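Local atomic coordinates of malonyl acyl carrier protein transacylase (Streptococcus pneumoniae, PDB entry 3IM8), a protein that probably transfers the malonyl group from malonyl-CoA to holo-acyl carrier protein, supplying malonyl units for fatty acid synthesis. Residues A[20-25]-A[295-300]. Numbering follows the deposited sequence.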
ATOM      1  N   ARG A  20       1.985 -13.278  14.469  1.00 20.40           N
ATOM      2  CA  ARG A  20       2.617 -13.981  15.618  1.00 20.93           C
ATOM      3  C   ARG A  20       2.437 -15.502  15.535  1.00 20.98           C
ATOM      4  O   ARG A  20       3.375 -16.252  15.851  1.00 20.49           O
ATOM      5  CB  ARG A  20       2.101 -13.464  16.991  1.00 21.85           C
ATOM      6  CG  ARG A  20       2.682 -14.259  18.203  1.00 20.32           C
ATOM      7  CD  ARG A  20       4.036 -13.735  18.567  1.00 17.04           C
ATOM      8  NE  ARG A  20       4.862 -14.759  19.210  1.00 18.28           N
ATOM      9  CZ  ARG A  20       5.937 -14.507  19.980  1.00 20.36           C
ATOM     10  NH1 ARG A  20       6.646 -15.518  20.457  1.00 22.41           N
ATOM     11  NH2 ARG A  20       6.316 -13.245  20.274  1.00 19.22           N
ATOM     12  N   ASP A  21       1.230 -15.958  15.153  1.00 21.66           N
ATOM     13  CA  ASP A  21       0.983 -17.391  14.876  1.00 22.73           C
ATOM     14  C   ASP A  21       2.023 -17.986  13.888  1.00 23.20           C
ATOM     15  O   ASP A  21       2.702 -19.010  14.184  1.00 24.65           O
ATOM     16  CB  ASP A  21      -0.476 -17.632  14.425  1.00 23.83           C
ATOM     17  CG  ASP A  21      -0.931 -16.742  13.238  1.00 23.19           C
ATOM     18  OD1 ASP A  21      -0.187 -15.896  12.729  1.00 21.42           O
ATOM     19  OD2 ASP A  21      -2.095 -16.885  12.810  1.00 24.25           O
ATOM     20  N   PHE A  22       2.188 -17.329  12.748  1.00 22.32           N
ATOM     21  CA  PHE A  22       3.180 -17.751  11.760  1.00 22.51           C
ATOM     22  C   PHE A  22       4.575 -17.723  12.353  1.00 23.62           C
ATOM     23  O   PHE A  22       5.344 -18.638  12.089  1.00 24.63           O
ATOM     24  CB  PHE A  22       3.152 -16.860  10.532  1.00 20.97           C
ATOM     25  CG  PHE A  22       1.900 -16.975   9.731  1.00 23.78           C
ATOM     26  CD1 PHE A  22       1.165 -18.179   9.698  1.00 22.30           C
ATOM     27  CD2 PHE A  22       1.454 -15.894   8.952  1.00 22.21           C
ATOM     28  CE1 PHE A  22       0.021 -18.271   8.898  1.00 22.87           C
ATOM     29  CE2 PHE A  22       0.301 -16.000   8.159  1.00 23.08           C
ATOM     30  CZ  PHE A  22      -0.410 -17.173   8.147  1.00 23.49           C
ATOM     31  N   TYR A  23       4.888 -16.689  13.150  1.00 23.55           N
ATOM     32  CA  TYR A  23       6.233 -16.472  13.711  1.00 24.66           C
ATOM     33  C   TYR A  23       6.748 -17.621  14.588  1.00 25.42           C
ATOM     34  O   TYR A  23       7.912 -18.052  14.433  1.00 25.84           O
ATOM     35  CB  TYR A  23       6.326 -15.109  14.458  1.00 24.39           C
ATOM     36  CG  TYR A  23       7.648 -14.780  15.184  1.00 22.91           C
ATOM     37  CD1 TYR A  23       8.571 -13.885  14.612  1.00 20.03           C
ATOM     38  CD2 TYR A  23       7.943 -15.312  16.469  1.00 22.96           C
ATOM     39  CE1 TYR A  23       9.760 -13.543  15.259  1.00 19.81           C
ATOM     40  CE2 TYR A  23       9.167 -14.970  17.152  1.00 19.47           C
ATOM     41  CZ  TYR A  23      10.032 -14.083  16.521  1.00 19.30           C
ATOM     42  OH  TYR A  23      11.174 -13.735  17.085  1.00 20.77           O
ATOM     43  N   ASP A  24       5.889 -18.102  15.485  1.00 25.66           N
ATOM     44  CA  ASP A  24       6.201 -19.210  16.366  1.00 26.23           C
ATOM     45  C   ASP A  24       6.278 -20.566  15.636  1.00 27.48           C
ATOM     46  O   ASP A  24       7.096 -21.452  15.991  1.00 27.62           O
ATOM     47  CB  ASP A  24       5.164 -19.255  17.482  1.00 26.34           C
ATOM     48  CG  ASP A  24       5.308 -18.108  18.434  1.00 25.42           C
ATOM     49  OD1 ASP A  24       6.440 -17.779  18.791  1.00 27.35           O
ATOM     50  OD2 ASP A  24       4.303 -17.532  18.846  1.00 24.27           O
ATOM     51  N   GLN A  25       5.457 -20.703  14.598  1.00 27.78           N
ATOM     52  CA  GLN A  25       5.260 -21.974  13.904  1.00 28.74           C
ATOM     53  C   GLN A  25       6.216 -22.221  12.737  1.00 27.83           C
ATOM     54  O   GLN A  25       6.543 -23.355  12.450  1.00 28.38           O
ATOM     55  CB  GLN A  25       3.850 -22.075  13.361  1.00 28.56           C
ATOM     56  CG  GLN A  25       3.677 -23.341  12.563  1.00 33.27           C
ATOM     57  CD  GLN A  25       2.290 -23.823  12.621  1.00 37.76           C
ATOM     58  OE1 GLN A  25       1.398 -23.100  13.051  1.00 39.36           O
ATOM     59  NE2 GLN A  25       2.071 -25.058  12.188  1.00 41.24           N
ATOM     60  N   GLU A 295      -3.413 -13.887   6.008  1.00 18.70           N
ATOM     61  CA  GLU A 295      -2.861 -13.013   7.078  1.00 19.47           C
ATOM     62  C   GLU A 295      -2.604 -13.760   8.413  1.00 19.55           C
ATOM     63  O   GLU A 295      -1.951 -13.224   9.305  1.00 19.19           O
ATOM     64  CB  GLU A 295      -3.811 -11.829   7.351  1.00 19.68           C
ATOM     65  CG  GLU A 295      -5.096 -12.279   8.020  1.00 20.44           C
ATOM     66  CD  GLU A 295      -6.017 -11.152   8.356  1.00 22.83           C
ATOM     67  OE1 GLU A 295      -5.559 -10.003   8.480  1.00 24.19           O
ATOM     68  OE2 GLU A 295      -7.226 -11.407   8.449  1.00 26.36           O
ATOM     69  N   ASP A 296      -3.124 -14.991   8.536  1.00 19.96           N
ATOM     70  CA  ASP A 296      -3.101 -15.792   9.783  1.00 20.47           C
ATOM     71  C   ASP A 296      -3.281 -17.320   9.507  1.00 21.87           C
ATOM     72  O   ASP A 296      -3.380 -17.739   8.352  1.00 21.79           O
ATOM     73  CB  ASP A 296      -4.139 -15.276  10.808  1.00 19.51           C
ATOM     74  CG  ASP A 296      -5.579 -15.370  10.312  1.00 21.12           C
ATOM     75  OD1 ASP A 296      -5.820 -16.011   9.272  1.00 21.28           O
ATOM     76  OD2 ASP A 296      -6.478 -14.748  10.923  1.00 22.15           O
ATOM     77  N   GLN A 297      -3.304 -18.156  10.541  1.00 23.68           N
ATOM     78  CA  GLN A 297      -3.287 -19.615  10.328  1.00 25.89           C
ATOM     79  C   GLN A 297      -4.542 -20.020   9.604  1.00 26.62           C
ATOM     80  O   GLN A 297      -4.489 -20.740   8.591  1.00 27.12           O
ATOM     81  CB  GLN A 297      -3.106 -20.442  11.633  1.00 26.44           C
ATOM     82  CG  GLN A 297      -2.690 -21.940  11.338  1.00 28.32           C
ATOM     83  CD  GLN A 297      -1.338 -22.034  10.619  1.00 30.98           C
ATOM     84  OE1 GLN A 297      -0.458 -21.178  10.816  1.00 34.34           O
ATOM     85  NE2 GLN A 297      -1.156 -23.075   9.787  1.00 32.96           N
ATOM     86  N   ALA A 298      -5.682 -19.513  10.066  1.00 28.14           N
ATOM     87  CA  ALA A 298      -6.967 -19.868   9.404  1.00 28.03           C
ATOM     88  C   ALA A 298      -6.966 -19.566   7.901  1.00 27.11           C
ATOM     89  O   ALA A 298      -7.278 -20.431   7.085  1.00 26.82           O
ATOM     90  CB  ALA A 298      -8.163 -19.142  10.101  1.00 29.18           C
ATOM     91  N   SER A 299      -6.601 -18.335   7.536  1.00 26.59           N
ATOM     92  CA  SER A 299      -6.564 -17.944   6.108  1.00 25.45           C
ATOM     93  C   SER A 299      -5.515 -18.733   5.281  1.00 24.79           C
ATOM     94  O   SER A 299      -5.694 -18.964   4.049  1.00 24.85           O
ATOM     95  CB  SER A 299      -6.404 -16.399   5.947  1.00 25.87           C
ATOM     96  OG  SER A 299      -5.293 -15.850   6.661  1.00 25.03           O
ATOM     97  N   LEU A 300      -4.440 -19.160   5.944  1.00 24.02           N
ATOM     98  CA  LEU A 300      -3.398 -19.977   5.292  1.00 25.21           C
ATOM     99  C   LEU A 300      -4.020 -21.336   4.898  1.00 26.19           C
ATOM    100  O   LEU A 300      -3.894 -21.779   3.750  1.00 26.11           O
ATOM    101  CB  LEU A 300      -2.207 -20.207   6.244  1.00 25.41           C
ATOM    102  CG  LEU A 300      -0.833 -20.734   5.752  1.00 26.83           C
ATOM    103  CD1 LEU A 300      -0.357 -21.968   6.451  1.00 30.01           C
ATOM    104  CD2 LEU A 300      -0.610 -20.818   4.192  1.00 24.19           C
TER
HETATM  105  O   HOH W   1      -1.117 -13.642  11.825  1.00 20.21           O
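Asp21 reaches from helix 20-25 to the first turn of the C-terminal helix 297-304, where its OD2 accepts from Gln297 N at 2.9 Å. The bond is bent, 139° at the hydrogen, and the donor lies above the carboxylate plane. With chi1 at 53°, CG of Asp21 sits between its backbone N and carbonyl carbon, which brings OD1 within 2.8 Å of Phe22 N, a donor likewise out of the carboxylate plane; a water that donates to both Asp21 OD1 and Glu295 O adds a second link between the segments. Asp296 is the N-cap of helix 297-304, and its OD1 accepts from Ser299 N at 3.0 Å and from Ser299 OG, from opposite faces of the carboxylate plane.

Beside this polar link, the CE1-CZ-CE2 end of the Phe22 ring abuts the backbone of Glu295 and Asp296, with Phe22 CZ 3.0 Å from Asp296 O, a close carbon-to-oxygen approach oblique to the ring. Gln297, bent at chi2, brings OE1 to the ring edge, 3.5 Å from Phe22 CE1, its amide plane 78° from the ring. Leu300 CB packs on Phe22 CE1 at 4.0 Å, and Ile72 and Leu75 of helix 58-78 also touch the ring. Thus one Asp21 oxygen bonds within its own helix while the other crosses to Gln297 N; the first-turn amides would probably offset repulsion between Asp21 OD2 and Asp296 OD1, 5.2 Å apart.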